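Lmo0305 protein (Listeria monocytogenes, PDB 3PJ0) is of unknown function but belongs to the beta-eliminating lyase family and has fold type I of pyridoxal-phosphate enzymes, with pyridoxal phosphate bound covalently to the chain. Local coordinates at residues G258-A261 / E262-E265; W182-T185 / P186-K190; K229-K232 / R233-G237. All coordinates share one frame; numbering follows the deposited sequence. Where two conformers were deposited one is given.

Contact 1 of 3, residues G258-A261 / E262-E265; sequences GKMA and EYFE
Two parts of Lys259, its carbonyl oxygen and its side chain, lie over the same face of the Tyr263 ring. Lys259 O sits 3.4 Å above the ring plane near the rim beside CG, while Lys259 CB stands 4.0 Å from the centroid of the Tyr263 ring, close to its normal, in a CH-pi contact. The lysine chain then runs on in extended form past the phenolic end, its CD 3.6 Å from Tyr263 OH. CG of Tyr263 is anti to its carbonyl carbon (chi1 -61°), which swings the ring back along the helix toward these groups. Lysine amine and tyrosine hydroxyl meet again on one carboxylate: Lys259 NZ forms a salt bridge to Asp338, and Tyr263 OH a hydrogen bond to the same OD1. Selenomethionine Met260 comes to the ring obliquely; its SE lies 5.4 Å from the Tyr263 centroid, a Met-aromatic contact, and its CE is 4.1 Å from Tyr263 CE2. Tyr263 N bonds to Lys259 O at 2.9 Å, and Phe264 N and Glu265 N continue the i to i+4 pattern to Met260 O and Ala261 O. Ahead of this turn a water joins Gly258 O to Glu262 N, taking the amide's hydrogen at 2.8 Å from Glu262 N. Met260 and Phe264 turn to the neighbouring helix 185-188. Side chains three and four residues apart thus meet on one aromatic ring in the first turn of an alpha-helix, here helix 260-275, which leads from the large seven-stranded domain toward the smaller antiparallel sheet.

Contact 2 of 3, residues W182-T185 / P186-K190; sequences WEIT and PFYQK
Ile184 and Tyr188, one helical turn apart, lie side by side and point the same way. The tip of the isoleucine does the touching: its CD1 is 3.9 Å from Tyr188 CE2, approaching the ring obliquely. CG1 of Ile184 stands between the backbone N and the carbonyl carbon (chi1 72°), with the branch extended beyond it, and this brings CD1 alongside the phenol ring. The pair is held in step by the backbone hydrogen bond from Tyr188 N to Ile184 O, 3.1 Å long. Beyond the ring, Tyr188 OH bonds to Pro155 O and the ring meets Phe157 edge-to-face, which holds the hydroxyl and probably restricts the turning of the ring. Thr185 lies athwart the Pro186 ring, its OG1 3.1 Å from Pro186 CD, while Thr185 CB packs tightly against the backbone at 3.1 Å from Lys190 O. Proline brings no N-H to the first turn, and a water bridges the backbone beside it, giving a hydrogen to Glu183 O and accepting one from Phe187 N. After the helix Gln189, with positive phi (56°), turns the chain out; its N makes a weak bond to Thr185 O. Its side chain folds back, NE2 giving a nearly straight bond (169°) to a lone pair of Pro186 O at 2.7 Å, in the carbonyl plane. Ile195 packs on Ile184, Thr185 and Tyr188. A short helix with proline in its first turn, followed by a residue of left-handed conformation, here forms part of the connection between the neighbouring parallel strands 173-178 and 201-205, within the central sheet domain of fold type I.

Contact 3 of 3, residues K229-K232 / R233-G237; sequences KIWK and RRYGG
One face of the Trp231 indole carries the guanidinium of Arg234, whose NH1 lies 3.1 Å above the ring plane, toward the rim. The two planes stand 88° apart, so the arginine meets the ring with its edge; its CZ is 4.4 Å from the centroid of the Trp231 six-membered ring, directly over the face, in a cation-pi contact. A face of the same guanidinium takes Ile230 CG2, 4.0 Å from Arg234 NE. Extended from CG to NE (chi2 178°), the arginine reaches over the indole, its CD 3.6 Å from Trp231 CE3. Trp231 O lies near the plane of the Tyr235 ring, at its edge, and accepts the bond from Tyr235 N. A Schellman motif ends the helix: with Gly236 at positive phi, Gly237 N bonds to Lys232 O at 2.9 Å and Gly236 N to Arg233 O. Arg233 NH1 and Arg234 NE hydrogen-bond to His103 O and Gln105 O of the second subunit, respectively, and Arg233 also forms a salt bridge to Asp238. Trp231 and Tyr235 pack on helices 72-87 and 107-112, while Lys232 lies against strand 65-69, placing this end of helix 222-234 at the dimer interface.

Overall arrangement
Along the chain the order is contact 2, contact 3, contact 1. Contacts 1 and 2 are neighbours, their centres 9 Å apart: the start of helix 260-275 packs on helix 185-188 and the loop before it, with Pro186 wedged against Met260, Ala261 and Phe264. Contact 3 is remote, its centre about 35 Å from that of contact 1 and 32 Å from that of contact 2, and closes helix 222-234 beside strand 65-69, an outermost strand of the seven-stranded sheet. Helix 185-188 belongs to a connection within that sheet, so contacts 1 and 2 join the large domain to the helix leading away from it, whereas contact 3 faces the second subunit.

Contact 1 of 3, residues G258-A261 / E262-E265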
# COMPACT_ATOMS: atom_id res chain seq x y z
N GLY A 258 19.16 -17.48 -4.63
CA GLY A 258 20.30 -18.29 -5.01
C GLY A 258 20.64 -18.28 -6.50
O GLY A 258 21.65 -18.90 -6.91
N LYS A 259 19.82 -17.62 -7.31
CA LYS A 259 20.03 -17.51 -8.75
C LYS A 259 20.71 -16.22 -9.22
O LYS A 259 20.88 -16.03 -10.43
CB LYS A 259 18.70 -17.64 -9.49
CG LYS A 259 17.97 -18.95 -9.26
CD LYS A 259 16.81 -19.09 -10.24
CE LYS A 259 15.95 -20.32 -9.98
NZ LYS A 259 14.71 -20.32 -10.83
N MSE A 260 21.06 -15.32 -8.31
CA MSE A 260 21.64 -14.04 -8.74
C MSE A 260 22.90 -14.22 -9.58
O MSE A 260 23.07 -13.51 -10.59
CB MSE A 260 21.86 -13.07 -7.56
CG MSE A 260 20.57 -12.74 -6.82
SE MSE A 260 19.32 -11.78 -7.95
CE MSE A 260 17.63 -12.58 -7.31
N ALA A 261 23.79 -15.13 -9.19
CA ALA A 261 25.02 -15.39 -9.97
C ALA A 261 24.70 -15.95 -11.37
O ALA A 261 25.35 -15.59 -12.36
CB ALA A 261 25.95 -16.31 -9.21
N GLU A 262 23.73 -16.86 -11.42
CA GLU A 262 23.24 -17.47 -12.67
C GLU A 262 22.70 -16.40 -13.64
O GLU A 262 22.94 -16.46 -14.86
CB GLU A 262 22.14 -18.49 -12.34
CG GLU A 262 21.37 -19.00 -13.54
CD GLU A 262 20.12 -19.80 -13.17
OE1 GLU A 262 20.09 -20.46 -12.10
OE2 GLU A 262 19.19 -19.80 -14.00
N TYR A 263 21.91 -15.46 -13.10
CA TYR A 263 21.33 -14.38 -13.92
C TYR A 263 22.42 -13.45 -14.42
O TYR A 263 22.35 -12.97 -15.53
CB TYR A 263 20.29 -13.51 -13.16
CG TYR A 263 19.04 -14.20 -12.63
CD1 TYR A 263 18.53 -15.36 -13.22
CD2 TYR A 263 18.33 -13.61 -11.58
CE1 TYR A 263 17.37 -15.94 -12.72
CE2 TYR A 263 17.16 -14.18 -11.10
CZ TYR A 263 16.70 -15.33 -11.66
OH TYR A 263 15.52 -15.85 -11.18
N PHE A 264 23.43 -13.19 -13.58
CA PHE A 264 24.60 -12.36 -13.97
C PHE A 264 25.38 -12.99 -15.11
O PHE A 264 25.71 -12.32 -16.09
CB PHE A 264 25.46 -12.12 -12.71
CG PHE A 264 26.81 -11.49 -12.96
CD1 PHE A 264 26.96 -10.34 -13.72
CD2 PHE A 264 27.94 -12.04 -12.34
CE1 PHE A 264 28.24 -9.77 -13.90
CE2 PHE A 264 29.21 -11.46 -12.49
CZ PHE A 264 29.35 -10.33 -13.27
N GLU A 265 25.69 -14.28 -14.99
CA GLU A 265 26.42 -15.00 -16.05
C GLU A 265 25.64 -15.05 -17.35
O GLU A 265 26.21 -14.86 -18.46
CB GLU A 265 26.79 -16.41 -15.60
CG GLU A 265 27.87 -16.42 -14.50
CD GLU A 265 29.24 -15.85 -14.96
OE1 GLU A 265 29.73 -16.25 -16.05
OE2 GLU A 265 29.84 -15.03 -14.20
O HOH W 1 23.24 -18.49 -9.19
O HOH W 2 28.68 -15.43 -11.52

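Contact 2 of 3, residues W182-T185 / P186-K190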
# COMPACT_ATOMS: atom_id res chain seq x y z
N TRP A 182 20.12 -7.22 -4.70
CA TRP A 182 20.37 -8.65 -4.75
C TRP A 182 21.14 -9.03 -6.02
O TRP A 182 22.02 -9.89 -6.01
CB TRP A 182 19.06 -9.44 -4.70
CG TRP A 182 18.05 -8.93 -3.66
CD1 TRP A 182 16.83 -8.38 -3.94
CD2 TRP A 182 18.17 -8.92 -2.23
NE1 TRP A 182 16.17 -8.05 -2.78
CE2 TRP A 182 16.97 -8.35 -1.72
CE3 TRP A 182 19.16 -9.32 -1.33
CZ2 TRP A 182 16.75 -8.17 -0.34
CZ3 TRP A 182 18.93 -9.15 0.03
CH2 TRP A 182 17.72 -8.59 0.51
N GLU A 183 20.82 -8.33 -7.10
CA GLU A 183 21.41 -8.58 -8.40
C GLU A 183 22.89 -8.20 -8.54
O GLU A 183 23.53 -8.65 -9.51
CB GLU A 183 20.63 -7.81 -9.47
CG GLU A 183 19.19 -8.20 -9.66
CD GLU A 183 18.17 -7.44 -8.82
OE1 GLU A 183 18.33 -7.35 -7.60
OE2 GLU A 183 17.16 -6.99 -9.42
N ILE A 184 23.42 -7.36 -7.64
CA ILE A 184 24.81 -6.89 -7.75
C ILE A 184 25.85 -7.63 -6.87
O ILE A 184 27.05 -7.46 -7.05
CB ILE A 184 24.92 -5.36 -7.51
CG1 ILE A 184 24.71 -4.97 -6.03
CG2 ILE A 184 23.96 -4.60 -8.41
CD1 ILE A 184 24.86 -3.50 -5.75
N THR A 185 25.41 -8.47 -5.95
CA THR A 185 26.38 -9.16 -5.08
C THR A 185 27.34 -10.07 -5.88
O THR A 185 28.52 -10.13 -5.58
CB THR A 185 25.73 -9.89 -3.90
OG1 THR A 185 24.94 -10.99 -4.36
CG2 THR A 185 24.85 -8.93 -3.11
N PRO A 186 26.85 -10.72 -6.97
CA PRO A 186 27.83 -11.55 -7.73
C PRO A 186 29.02 -10.77 -8.33
O PRO A 186 30.18 -11.19 -8.19
CB PRO A 186 26.97 -12.19 -8.84
CG PRO A 186 25.56 -12.17 -8.28
CD PRO A 186 25.47 -10.90 -7.45
N PHE A 187 28.75 -9.61 -8.93
CA PHE A 187 29.79 -8.77 -9.52
C PHE A 187 30.73 -8.20 -8.46
O PHE A 187 31.93 -8.28 -8.59
CB PHE A 187 29.22 -7.62 -10.35
CG PHE A 187 30.25 -6.61 -10.74
CD1 PHE A 187 31.12 -6.87 -11.78
CD2 PHE A 187 30.39 -5.43 -10.03
CE1 PHE A 187 32.12 -5.93 -12.12
CE2 PHE A 187 31.37 -4.51 -10.36
CZ PHE A 187 32.25 -4.76 -11.41
N TYR A 188 30.16 -7.66 -7.39
CA TYR A 188 31.00 -7.12 -6.34
C TYR A 188 31.75 -8.18 -5.51
O TYR A 188 32.75 -7.87 -4.90
CB TYR A 188 30.21 -6.21 -5.40
CG TYR A 188 30.01 -4.78 -5.84
CD1 TYR A 188 30.99 -4.07 -6.54
CD2 TYR A 188 28.87 -4.09 -5.45
CE1 TYR A 188 30.81 -2.71 -6.88
CE2 TYR A 188 28.69 -2.73 -5.76
CZ TYR A 188 29.65 -2.04 -6.46
OH TYR A 188 29.42 -0.70 -6.76
N GLN A 189 31.27 -9.41 -5.51
CA GLN A 189 31.85 -10.46 -4.67
C GLN A 189 31.83 -9.98 -3.18
O GLN A 189 32.78 -10.17 -2.39
CB GLN A 189 33.21 -10.93 -5.21
CG GLN A 189 33.03 -11.77 -6.48
CD GLN A 189 32.35 -13.09 -6.19
OE1 GLN A 189 32.90 -13.92 -5.45
NE2 GLN A 189 31.13 -13.30 -6.74
N LYS A 190 30.71 -9.33 -2.84
CA LYS A 190 30.41 -8.81 -1.49
C LYS A 190 29.02 -9.28 -1.10
O LYS A 190 28.14 -9.38 -1.94
CB LYS A 190 30.43 -7.27 -1.47
CG LYS A 190 31.79 -6.65 -1.78
CD LYS A 190 32.78 -6.73 -0.63
CE LYS A 190 34.15 -6.27 -1.05
NZ LYS A 190 35.06 -6.06 0.11
O HOH W 3 26.12 -8.81 -10.26

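Contact 3 of 3, residues K229-K232 / R233-G237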
# COMPACT_ATOMS: atom_id res chain seq x y z
N LYS A 229 8.20 4.15 11.02
CA LYS A 229 6.89 3.56 11.25
C LYS A 229 5.83 4.62 11.53
O LYS A 229 4.67 4.46 11.13
CB LYS A 229 6.95 2.51 12.37
CG LYS A 229 7.73 1.27 11.98
CD LYS A 229 7.58 0.16 12.99
CE LYS A 229 8.43 -1.04 12.65
NZ LYS A 229 8.12 -2.19 13.59
N ILE A 230 6.22 5.70 12.19
CA ILE A 230 5.31 6.82 12.40
C ILE A 230 4.93 7.44 11.05
O ILE A 230 3.76 7.65 10.77
CB ILE A 230 5.90 7.89 13.32
CG1 ILE A 230 6.19 7.29 14.70
CG2 ILE A 230 4.94 9.08 13.42
CD1 ILE A 230 6.76 8.27 15.70
N TRP A 231 5.92 7.67 10.20
CA TRP A 231 5.69 8.22 8.86
C TRP A 231 4.87 7.26 8.01
O TRP A 231 4.05 7.70 7.21
CB TRP A 231 7.02 8.57 8.14
CG TRP A 231 7.65 9.85 8.59
CD1 TRP A 231 8.78 9.99 9.35
CD2 TRP A 231 7.19 11.18 8.30
NE1 TRP A 231 9.03 11.34 9.56
CE2 TRP A 231 8.08 12.08 8.91
CE3 TRP A 231 6.12 11.69 7.56
CZ2 TRP A 231 7.92 13.48 8.82
CZ3 TRP A 231 5.96 13.07 7.48
CH2 TRP A 231 6.85 13.94 8.11
N LYS A 232 5.09 5.96 8.17
CA LYS A 232 4.30 4.95 7.42
C LYS A 232 2.78 5.14 7.67
O LYS A 232 1.97 5.06 6.73
CB LYS A 232 4.72 3.51 7.77
CG LYS A 232 4.06 2.45 6.84
CD LYS A 232 4.66 1.02 6.93
CE LYS A 232 4.24 0.29 8.19
NZ LYS A 232 4.71 -1.13 8.20
N ARG A 233 2.40 5.34 8.93
CA ARG A 233 0.99 5.58 9.26
C ARG A 233 0.49 6.88 8.62
O ARG A 233 -0.59 6.93 8.06
CB ARG A 233 0.74 5.54 10.74
CG ARG A 233 -0.68 5.99 11.11
CD ARG A 233 -1.31 5.09 12.10
NE ARG A 233 -1.71 3.84 11.47
CZ ARG A 233 -2.89 3.62 10.87
NH1 ARG A 233 -3.83 4.55 10.80
NH2 ARG A 233 -3.13 2.44 10.31
N ARG A 234 1.31 7.92 8.67
CA ARG A 234 0.96 9.21 8.06
C ARG A 234 0.70 9.08 6.55
O ARG A 234 -0.23 9.70 6.00
CB ARG A 234 2.10 10.23 8.30
CG ARG A 234 2.23 10.67 9.76
CD ARG A 234 3.39 11.62 9.93
NE ARG A 234 3.50 12.09 11.29
CZ ARG A 234 4.54 12.78 11.79
NH1 ARG A 234 5.59 13.11 11.03
NH2 ARG A 234 4.51 13.17 13.08
N TYR A 235 1.54 8.28 5.89
CA TYR A 235 1.42 8.08 4.44
C TYR A 235 0.28 7.13 4.03
O TYR A 235 0.02 6.92 2.83
CB TYR A 235 2.74 7.53 3.87
CG TYR A 235 3.72 8.57 3.36
CD1 TYR A 235 4.53 9.32 4.22
CD2 TYR A 235 3.90 8.75 1.98
CE1 TYR A 235 5.44 10.25 3.74
CE2 TYR A 235 4.84 9.70 1.47
CZ TYR A 235 5.60 10.42 2.35
OH TYR A 235 6.52 11.32 1.86
N GLY A 236 -0.40 6.52 4.99
CA GLY A 236 -1.41 5.53 4.61
C GLY A 236 -0.86 4.22 4.13
O GLY A 236 -1.51 3.51 3.35
N GLY A 237 0.36 3.89 4.59
CA GLY A 237 1.02 2.61 4.31
C GLY A 237 0.89 1.55 5.43
O GLY A 237 1.26 0.38 5.24